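PDB 4UT1: flagellar hook-associated protein from Burkholderia pseudomallei, which probably serves as a structural protein of the bacterial flagellum, forming part of the junction between the hook and the filament. Local coordinates for residues 171-174 and 175-179; 210-213 and 214-218; 467-470 and 471-475; 573-576 and 577-581. All blocks are in the same frame, centred on the assembly; numbering follows the deposited sequence.

Contact 1 of 4, residues 171-174 and 175-179; sequences DTVT and QINSY. With EDO (1,2-ethanediol), chain M; EDO (1,2-ethanediol), chain E.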
# COMPACT_ATOMS: atom_id res chain seq x y z
N ASP A 171 -2.07 -27.78 -9.55
CA ASP A 171 -2.63 -29.08 -9.18
C ASP A 171 -4.05 -29.19 -9.67
O ASP A 171 -4.46 -30.25 -10.16
CB ASP A 171 -2.59 -29.30 -7.67
CG ASP A 171 -1.20 -29.61 -7.18
OD1 ASP A 171 -0.33 -29.87 -8.03
OD2 ASP A 171 -0.98 -29.61 -5.95
N THR A 172 -4.79 -28.09 -9.58
CA THR A 172 -6.19 -28.08 -9.97
C THR A 172 -6.29 -28.33 -11.48
O THR A 172 -7.14 -29.10 -11.94
CB THR A 172 -6.88 -26.77 -9.61
OG1 THR A 172 -6.86 -26.60 -8.18
CG2 THR A 172 -8.33 -26.77 -10.09
N VAL A 173 -5.39 -27.71 -12.24
CA VAL A 173 -5.38 -27.86 -13.69
C VAL A 173 -4.99 -29.29 -14.10
O VAL A 173 -5.55 -29.84 -15.04
CB VAL A 173 -4.43 -26.85 -14.36
CG1 VAL A 173 -4.05 -27.29 -15.76
CG2 VAL A 173 -5.11 -25.49 -14.42
N THR A 174 -4.03 -29.88 -13.39
CA THR A 174 -3.63 -31.25 -13.69
C THR A 174 -4.82 -32.19 -13.52
O THR A 174 -5.06 -33.07 -14.35
CB THR A 174 -2.46 -31.71 -12.80
OG1 THR A 174 -1.35 -30.82 -12.94
CG2 THR A 174 -2.01 -33.10 -13.20
N GLN A 175 -5.59 -31.98 -12.46
CA GLN A 175 -6.75 -32.83 -12.23
C GLN A 175 -7.83 -32.59 -13.27
O GLN A 175 -8.44 -33.53 -13.77
CB GLN A 175 -7.31 -32.60 -10.83
CG GLN A 175 -6.31 -32.93 -9.75
CD GLN A 175 -6.95 -32.96 -8.39
OE1 GLN A 175 -8.17 -33.11 -8.27
NE2 GLN A 175 -6.14 -32.81 -7.35
N ILE A 176 -8.08 -31.32 -13.58
CA ILE A 176 -9.02 -30.98 -14.63
C ILE A 176 -8.69 -31.70 -15.95
O ILE A 176 -9.58 -32.23 -16.59
CB ILE A 176 -9.05 -29.47 -14.88
CG1 ILE A 176 -9.69 -28.77 -13.68
CG2 ILE A 176 -9.80 -29.14 -16.18
CD1 ILE A 176 -9.58 -27.27 -13.71
N ASN A 177 -7.41 -31.70 -16.34
CA ASN A 177 -7.01 -32.35 -17.59
C ASN A 177 -7.26 -33.84 -17.51
O ASN A 177 -7.66 -34.47 -18.50
CB ASN A 177 -5.54 -32.06 -17.91
CG ASN A 177 -5.31 -30.60 -18.29
OD1 ASN A 177 -6.23 -29.91 -18.72
ND2 ASN A 177 -4.07 -30.14 -18.16
N SER A 178 -7.03 -34.41 -16.33
CA SER A 178 -7.30 -35.83 -16.13
C SER A 178 -8.77 -36.15 -16.35
O SER A 178 -9.11 -37.11 -17.04
CB SER A 178 -6.89 -36.26 -14.71
OG SER A 178 -5.49 -36.25 -14.58
N TYR A 179 -9.66 -35.35 -15.77
CA TYR A 179 -11.09 -35.60 -15.89
C TYR A 179 -11.65 -35.33 -17.29
O TYR A 179 -12.53 -36.06 -17.75
CB TYR A 179 -11.85 -34.77 -14.87
CG TYR A 179 -11.67 -35.30 -13.46
CD1 TYR A 179 -12.05 -36.60 -13.15
CD2 TYR A 179 -11.13 -34.52 -12.45
CE1 TYR A 179 -11.88 -37.11 -11.87
CE2 TYR A 179 -10.96 -35.01 -11.17
CZ TYR A 179 -11.34 -36.31 -10.88
OH TYR A 179 -11.17 -36.80 -9.61
C1 EDO M . -6.83 -29.78 -6.51
O1 EDO M . -7.68 -28.63 -6.49
C2 EDO M . -5.90 -29.76 -5.31
O2 EDO M . -5.37 -28.44 -5.13
C1 EDO E . -5.21 -33.68 -20.90
O1 EDO E . -5.19 -35.01 -20.40
C2 EDO E . -6.33 -33.50 -21.92
O2 EDO E . -7.58 -33.17 -21.30
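Thr174 O takes two hydrogen bonds from Ser178, one from the backbone N and one from OG, which lies 3.2 Å from Thr174 O. The two donors reach the carbonyl from opposite faces of its plane. Ser178 can make the second bond because its OG stands anti to its own carbonyl carbon (chi1 -70°), directed back along the helix. The other main-chain bonds are regular i to i+4 links of the long helix 134-193: Gln175 N to Asp171 O, Ile176 N to Thr172 O at 2.9 Å, and Asn177 N to Val173 O. Thr172 OG1 is bonded to Gln168 O and also accepts from O1 of an ethanediol, while Thr174 OG1 binds Thr170 O.

The side-chain contacts link residues one turn apart. Thr172 CG2 meets Ile176 CD1 at 3.9 Å, the two side chains crossing at a slant, and Val173 CG1 runs alongside Asn177 ND2, 3.7 Å away. That amide nitrogen is bonded to Leu248 O of strand 244-252, on which Val173 and Ile176 also pack. A second ethanediol gives both hydroxyls to Asn177 O.

The segment belongs to a predicted coiled coil. Its chemistry is two-sided: hydroxyls return to the helix's own carbonyls, whereas Val173, Ile176 and the Asn177 amide turn to the neighbouring sheet, so that one amide ties helix to strand beside aliphatic packing.

Contact 2 of 4, residues 210-213 and 214-218; sequences AVSK and LSQLA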
# COMPACT_ATOMS: atom_id res chain seq x y z
N ALA A 210 -17.27 -38.39 -13.28
CA ALA A 210 -16.16 -37.58 -13.77
C ALA A 210 -16.59 -36.12 -13.85
O ALA A 210 -15.86 -35.23 -13.42
CB ALA A 210 -15.68 -38.08 -15.13
N VAL A 211 -17.78 -35.87 -14.40
CA VAL A 211 -18.29 -34.51 -14.49
C VAL A 211 -18.46 -33.89 -13.11
O VAL A 211 -18.20 -32.69 -12.91
CB VAL A 211 -19.65 -34.46 -15.22
CG1 VAL A 211 -20.29 -33.08 -15.06
CG2 VAL A 211 -19.47 -34.81 -16.70
N SER A 212 -18.89 -34.71 -12.16
CA SER A 212 -19.07 -34.26 -10.78
C SER A 212 -17.74 -33.79 -10.23
O SER A 212 -17.60 -32.63 -9.83
CB SER A 212 -19.63 -35.38 -9.90
OG SER A 212 -19.54 -35.04 -8.52
N LYS A 213 -16.77 -34.70 -10.24
CA LYS A 213 -15.42 -34.38 -9.79
C LYS A 213 -14.90 -33.13 -10.49
O LYS A 213 -14.36 -32.24 -9.84
CB LYS A 213 -14.48 -35.56 -10.04
CG LYS A 213 -14.92 -36.88 -9.39
CD LYS A 213 -15.27 -36.73 -7.91
CE LYS A 213 -14.03 -36.49 -7.06
NZ LYS A 213 -14.35 -36.58 -5.59
N LEU A 214 -15.10 -33.05 -11.80
CA LEU A 214 -14.66 -31.88 -12.57
C LEU A 214 -15.28 -30.55 -12.08
O LEU A 214 -14.58 -29.53 -11.98
CB LEU A 214 -14.97 -32.10 -14.06
CG LEU A 214 -14.71 -30.93 -15.01
CD1 LEU A 214 -13.26 -30.47 -14.94
CD2 LEU A 214 -15.09 -31.31 -16.43
N SER A 215 -16.57 -30.55 -11.78
CA SER A 215 -17.24 -29.32 -11.39
C SER A 215 -16.76 -28.82 -10.02
O SER A 215 -16.94 -27.65 -9.69
CB SER A 215 -18.76 -29.51 -11.37
OG SER A 215 -19.15 -30.44 -10.37
N GLN A 216 -16.14 -29.70 -9.23
CA GLN A 216 -15.55 -29.28 -7.97
C GLN A 216 -14.24 -28.52 -8.20
O GLN A 216 -13.73 -27.83 -7.31
CB GLN A 216 -15.31 -30.49 -7.05
CG GLN A 216 -16.58 -31.20 -6.61
CD GLN A 216 -16.28 -32.51 -5.91
OE1 GLN A 216 -15.19 -32.70 -5.38
NE2 GLN A 216 -17.24 -33.42 -5.91
N LEU A 217 -13.70 -28.64 -9.41
CA LEU A 217 -12.43 -28.01 -9.73
C LEU A 217 -12.63 -26.72 -10.53
O LEU A 217 -11.83 -25.78 -10.43
CB LEU A 217 -11.53 -28.97 -10.50
CG LEU A 217 -11.26 -30.32 -9.83
CD1 LEU A 217 -10.61 -31.26 -10.84
CD2 LEU A 217 -10.41 -30.17 -8.57
N ALA A 218 -13.70 -26.68 -11.32
CA ALA A 218 -13.96 -25.52 -12.17
C ALA A 218 -15.42 -25.47 -12.56
O ALA A 218 -16.10 -26.49 -12.62
CB ALA A 218 -13.08 -25.55 -13.42
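Ser212 O is gripped by three donors at the C-terminal end of helix 201-215: Ser215 OG at 2.7 Å, and, more weakly, Ser215 N and Gln216 N. The hydroxyl bond lies in the carbonyl plane on a lone pair, which Ser215 reaches because its OG sits between its backbone N and carbonyl carbon (chi1 65°). The crowding of donors marks the last turn, where i to i+3 bonds mix with the i to i+4 ones. Leu214 N still reaches Ala210 O at 2.8 Å and Ser215 N reaches Val211 O, but Gln216 N turns to Lys213 O, 3.2 Å away and well above the carbonyl plane. Leu214 O in turn accepts from both Leu217 N and Ala218 N as the chain leaves the helix.

Around this end, the side chains of Lys213 and Gln216 run side by side. The lysine chain is bent at chi2 and chi3, bringing NZ to 4.0 Å from Gln216 OE1. Val211, Leu214 and Ser215 pack on strand 220-225 of the adjoining antiparallel sheet, and Gln216 lies on Gln86 and Ser90 of helix 80-106. Leu217 folds back over the turn, its CG resting 3.6 Å from Lys213 O.

Contact 3 of 4, residues 467-470 and 471-475; sequences GSVS and AGYQL. With EDO (1,2-ethanediol), chain R; EDO (1,2-ethanediol), chain F; EDO (1,2-ethanediol), chain N.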
# COMPACT_ATOMS: atom_id res chain seq x y z
N GLY A 467 10.88 27.49 19.77
CA GLY A 467 10.96 27.50 18.32
C GLY A 467 10.81 26.11 17.74
O GLY A 467 10.93 25.12 18.45
N SER A 468 10.52 26.05 16.45
CA SER A 468 10.39 24.78 15.75
C SER A 468 10.67 24.98 14.26
O SER A 468 10.64 26.10 13.75
CB SER A 468 8.99 24.20 15.95
OG SER A 468 8.05 24.88 15.13
N VAL A 469 10.94 23.88 13.55
CA VAL A 469 11.22 23.95 12.13
C VAL A 469 10.30 23.01 11.34
O VAL A 469 9.75 22.06 11.88
CB VAL A 469 12.69 23.60 11.81
CG1 VAL A 469 13.63 24.58 12.51
CG2 VAL A 469 13.00 22.16 12.23
N SER A 470 10.15 23.32 10.06
CA SER A 470 9.36 22.52 9.14
C SER A 470 10.23 22.09 7.97
O SER A 470 11.40 22.47 7.87
CB SER A 470 8.15 23.30 8.65
OG SER A 470 8.57 24.56 8.17
N ALA A 471 9.65 21.29 7.07
CA ALA A 471 10.38 20.74 5.94
C ALA A 471 11.14 21.81 5.16
O ALA A 471 10.58 22.83 4.77
CB ALA A 471 9.43 19.99 5.01
N GLY A 472 12.43 21.57 4.96
CA GLY A 472 13.28 22.46 4.19
C GLY A 472 13.73 23.69 4.94
O GLY A 472 14.09 24.69 4.32
N TYR A 473 13.73 23.63 6.27
CA TYR A 473 14.20 24.75 7.07
C TYR A 473 15.68 25.01 6.80
O TYR A 473 16.42 24.11 6.41
CB TYR A 473 13.99 24.48 8.58
CG TYR A 473 15.06 23.59 9.16
CD1 TYR A 473 14.94 22.20 9.09
CD2 TYR A 473 16.19 24.13 9.75
CE1 TYR A 473 15.92 21.39 9.60
CE2 TYR A 473 17.18 23.32 10.26
CZ TYR A 473 17.03 21.94 10.18
OH TYR A 473 18.02 21.14 10.68
N GLN A 474 16.08 26.25 6.99
CA GLN A 474 17.48 26.64 6.96
C GLN A 474 17.76 27.58 8.11
O GLN A 474 16.94 28.44 8.43
CB GLN A 474 17.84 27.30 5.63
CG GLN A 474 17.88 26.35 4.47
CD GLN A 474 18.33 27.01 3.19
OE1 GLN A 474 18.63 26.32 2.21
NE2 GLN A 474 18.37 28.34 3.18
N LEU A 475 18.91 27.42 8.75
CA LEU A 475 19.35 28.37 9.76
C LEU A 475 20.64 29.06 9.32
O LEU A 475 21.65 28.40 9.08
CB LEU A 475 19.56 27.67 11.10
CG LEU A 475 18.31 27.28 11.89
CD1 LEU A 475 18.72 26.47 13.12
CD2 LEU A 475 17.52 28.51 12.32
C1 EDO R . 14.01 18.15 5.92
O1 EDO R . 12.74 18.61 5.45
C2 EDO R . 15.09 19.12 5.45
O2 EDO R . 14.95 20.37 6.13
C1 EDO F . 6.10 20.54 9.78
O1 EDO F . 6.85 19.58 10.53
C2 EDO F . 6.04 20.13 8.31
O2 EDO F . 7.36 19.88 7.83
C1 EDO N . 8.23 19.40 14.44
O1 EDO N . 9.35 19.69 13.59
C2 EDO N . 8.48 20.06 15.79
O2 EDO N . 7.25 20.06 16.53
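Val469 meets Tyr473 along the whole of its short side chain, starting at CB, which lies 3.6 Å from Tyr473 CG and about as far from Tyr473 CB. Beyond CB the two branches part over the ring. CG1 sits 3.8 Å from Tyr473 CG and equally close to CD2, while CG2 covers the other half, nearest to CD1. This second methyl makes a CH-pi contact over the ring face, 4.0 Å from the Tyr473 centroid and 24° off the normal, displaced toward the rim. The ring is brought under the valine by its first torsion, which places CG between the backbone N and the carbonyl carbon (chi1 80°).

Between the two residues the chain reverses in a type II beta turn from Ser470 to Tyr473, in the D3 domain. The turn forms a corner between strand 463-470 and the short strand 473-474. Its closing bond, from Tyr473 N to Ser470 O at 3.1 Å, is weak, and the same carbonyl oxygen lies in the plane of the tyrosine ring, at its edge. Gly472 takes the positive phi that this kind of turn requires at its third position.

Ethanediol molecules meet the main chain along the bend: one donates to Val469 O, a second accepts from Ala471 N at 2.8 Å, and a third accepts from Gly472 N at 3.0 Å through its O1. Pro449 touches both Val469 and Tyr473; Val450 of strand 450-454 adds to the valine's surroundings, and Leu324 packs on the tyrosine.

Contact 4 of 4, residues 573-576 and 577-581; sequences NALA and LSQLV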
# COMPACT_ATOMS: atom_id res chain seq x y z
N ASN A 573 12.37 17.15 19.26
CA ASN A 573 12.06 16.40 18.05
C ASN A 573 11.68 14.96 18.33
O ASN A 573 10.89 14.37 17.57
CB ASN A 573 13.21 16.43 17.04
CG ASN A 573 12.72 16.09 15.64
OD1 ASN A 573 11.84 16.78 15.11
ND2 ASN A 573 13.26 15.02 15.06
N ALA A 574 12.24 14.38 19.38
CA ALA A 574 11.83 13.05 19.80
C ALA A 574 10.37 13.10 20.22
O ALA A 574 9.60 12.20 19.91
CB ALA A 574 12.71 12.53 20.94
N LEU A 575 9.97 14.18 20.90
CA LEU A 575 8.58 14.36 21.27
C LEU A 575 7.71 14.41 20.02
O LEU A 575 6.65 13.77 19.97
CB LEU A 575 8.39 15.64 22.11
CG LEU A 575 6.93 15.93 22.51
CD1 LEU A 575 6.41 14.80 23.36
CD2 LEU A 575 6.79 17.25 23.26
N ALA A 576 8.15 15.15 19.01
CA ALA A 576 7.42 15.24 17.75
C ALA A 576 7.35 13.87 17.06
O ALA A 576 6.29 13.46 16.56
CB ALA A 576 8.06 16.28 16.84
N LEU A 577 8.47 13.15 17.04
CA LEU A 577 8.48 11.80 16.49
C LEU A 577 7.43 10.92 17.16
O LEU A 577 6.67 10.24 16.48
CB LEU A 577 9.86 11.15 16.65
CG LEU A 577 10.93 11.57 15.65
CD1 LEU A 577 12.31 11.33 16.25
CD2 LEU A 577 10.76 10.81 14.32
N SER A 578 7.40 10.95 18.50
CA SER A 578 6.48 10.12 19.28
C SER A 578 5.01 10.44 18.98
O SER A 578 4.16 9.55 19.02
CB SER A 578 6.74 10.27 20.79
OG SER A 578 6.20 11.49 21.27
N GLN A 579 4.72 11.70 18.68
CA GLN A 579 3.34 12.09 18.42
C GLN A 579 2.86 11.72 17.00
O GLN A 579 1.67 11.87 16.69
CB GLN A 579 3.17 13.59 18.67
CG GLN A 579 3.30 13.97 20.16
CD GLN A 579 3.41 15.48 20.35
OE1 GLN A 579 3.67 16.22 19.40
NE2 GLN A 579 3.22 15.93 21.59
N LEU A 580 3.76 11.24 16.16
CA LEU A 580 3.36 10.75 14.84
C LEU A 580 2.33 9.62 14.91
O LEU A 580 1.63 9.34 13.93
CB LEU A 580 4.58 10.27 14.05
CG LEU A 580 5.51 11.38 13.60
CD1 LEU A 580 6.77 10.81 12.95
CD2 LEU A 580 4.78 12.31 12.65
N VAL A 581 2.26 8.96 16.06
CA VAL A 581 1.26 7.93 16.29
C VAL A 581 -0.17 8.45 16.13
O VAL A 581 -1.09 7.67 15.88
CB VAL A 581 1.40 7.31 17.69
CG1 VAL A 581 0.88 8.27 18.76
CG2 VAL A 581 0.64 5.99 17.76
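Leu575 O receives two hydrogen bonds, from Ser578 OG at 2.7 Å and from Gln579 N at 3.1 Å, both arriving from the same face of the carbonyl plane. The serine hydroxyl lies between its backbone N and carbonyl carbon (chi1 77°), which brings it within bonding distance of the carbonyl three residues back, 24° out of its plane. Leu577 N to Asn573 O, at 2.8 Å, and Ser578 N to Ala574 O are ordinary alpha-helical bonds. Beyond them the pattern slackens: Ala576 O draws only weak bonds from Gln579 N and Leu580 N.

This change follows the short helix 572-579 as it passes into a 3-10 segment at Leu580 and Val581. Near its start, Asn573 is held by its side chain, ND2 bonding Ala445 O and OD1 bonding Gln321 NE2 of helix 287-322.

Outside the bonded backbone, Leu577 passes slantwise by this amide, its CD1 4.0 Å from Asn573 ND2. On the exposed side Leu575 and Gln579 meet at an angle, with Gln579 NE2 3.8 Å from Leu575 CD1. Leu577 packs on Leu124 and Leu580 on Phe121, both of helix 113-129, and Leu580 CG also lies 3.7 Å from Ala576 O.

How the contacts relate
Every contact is local and joins consecutive segments, so none encloses a long loop; they follow in series without nesting or crossing. Contact 1 lies on helix 134-193 and contact 2 at the end of the next helix, 201-215. These two touch: Tyr179 CZ packs against Lys213 CB at 3.3 Å, and Leu217 CD1 meets Gln175 CB, tying the two helices together. Contact 3 turns the chain in the D3 domain, and contact 4 lies on the short helix 572-579, packed on helices 113-129 and 287-322. Contacts 3 and 4 have centres about 16 Å apart without touching, while contacts 1 and 3 lie on opposite sides of the chain's centre, about 64 Å apart between centres.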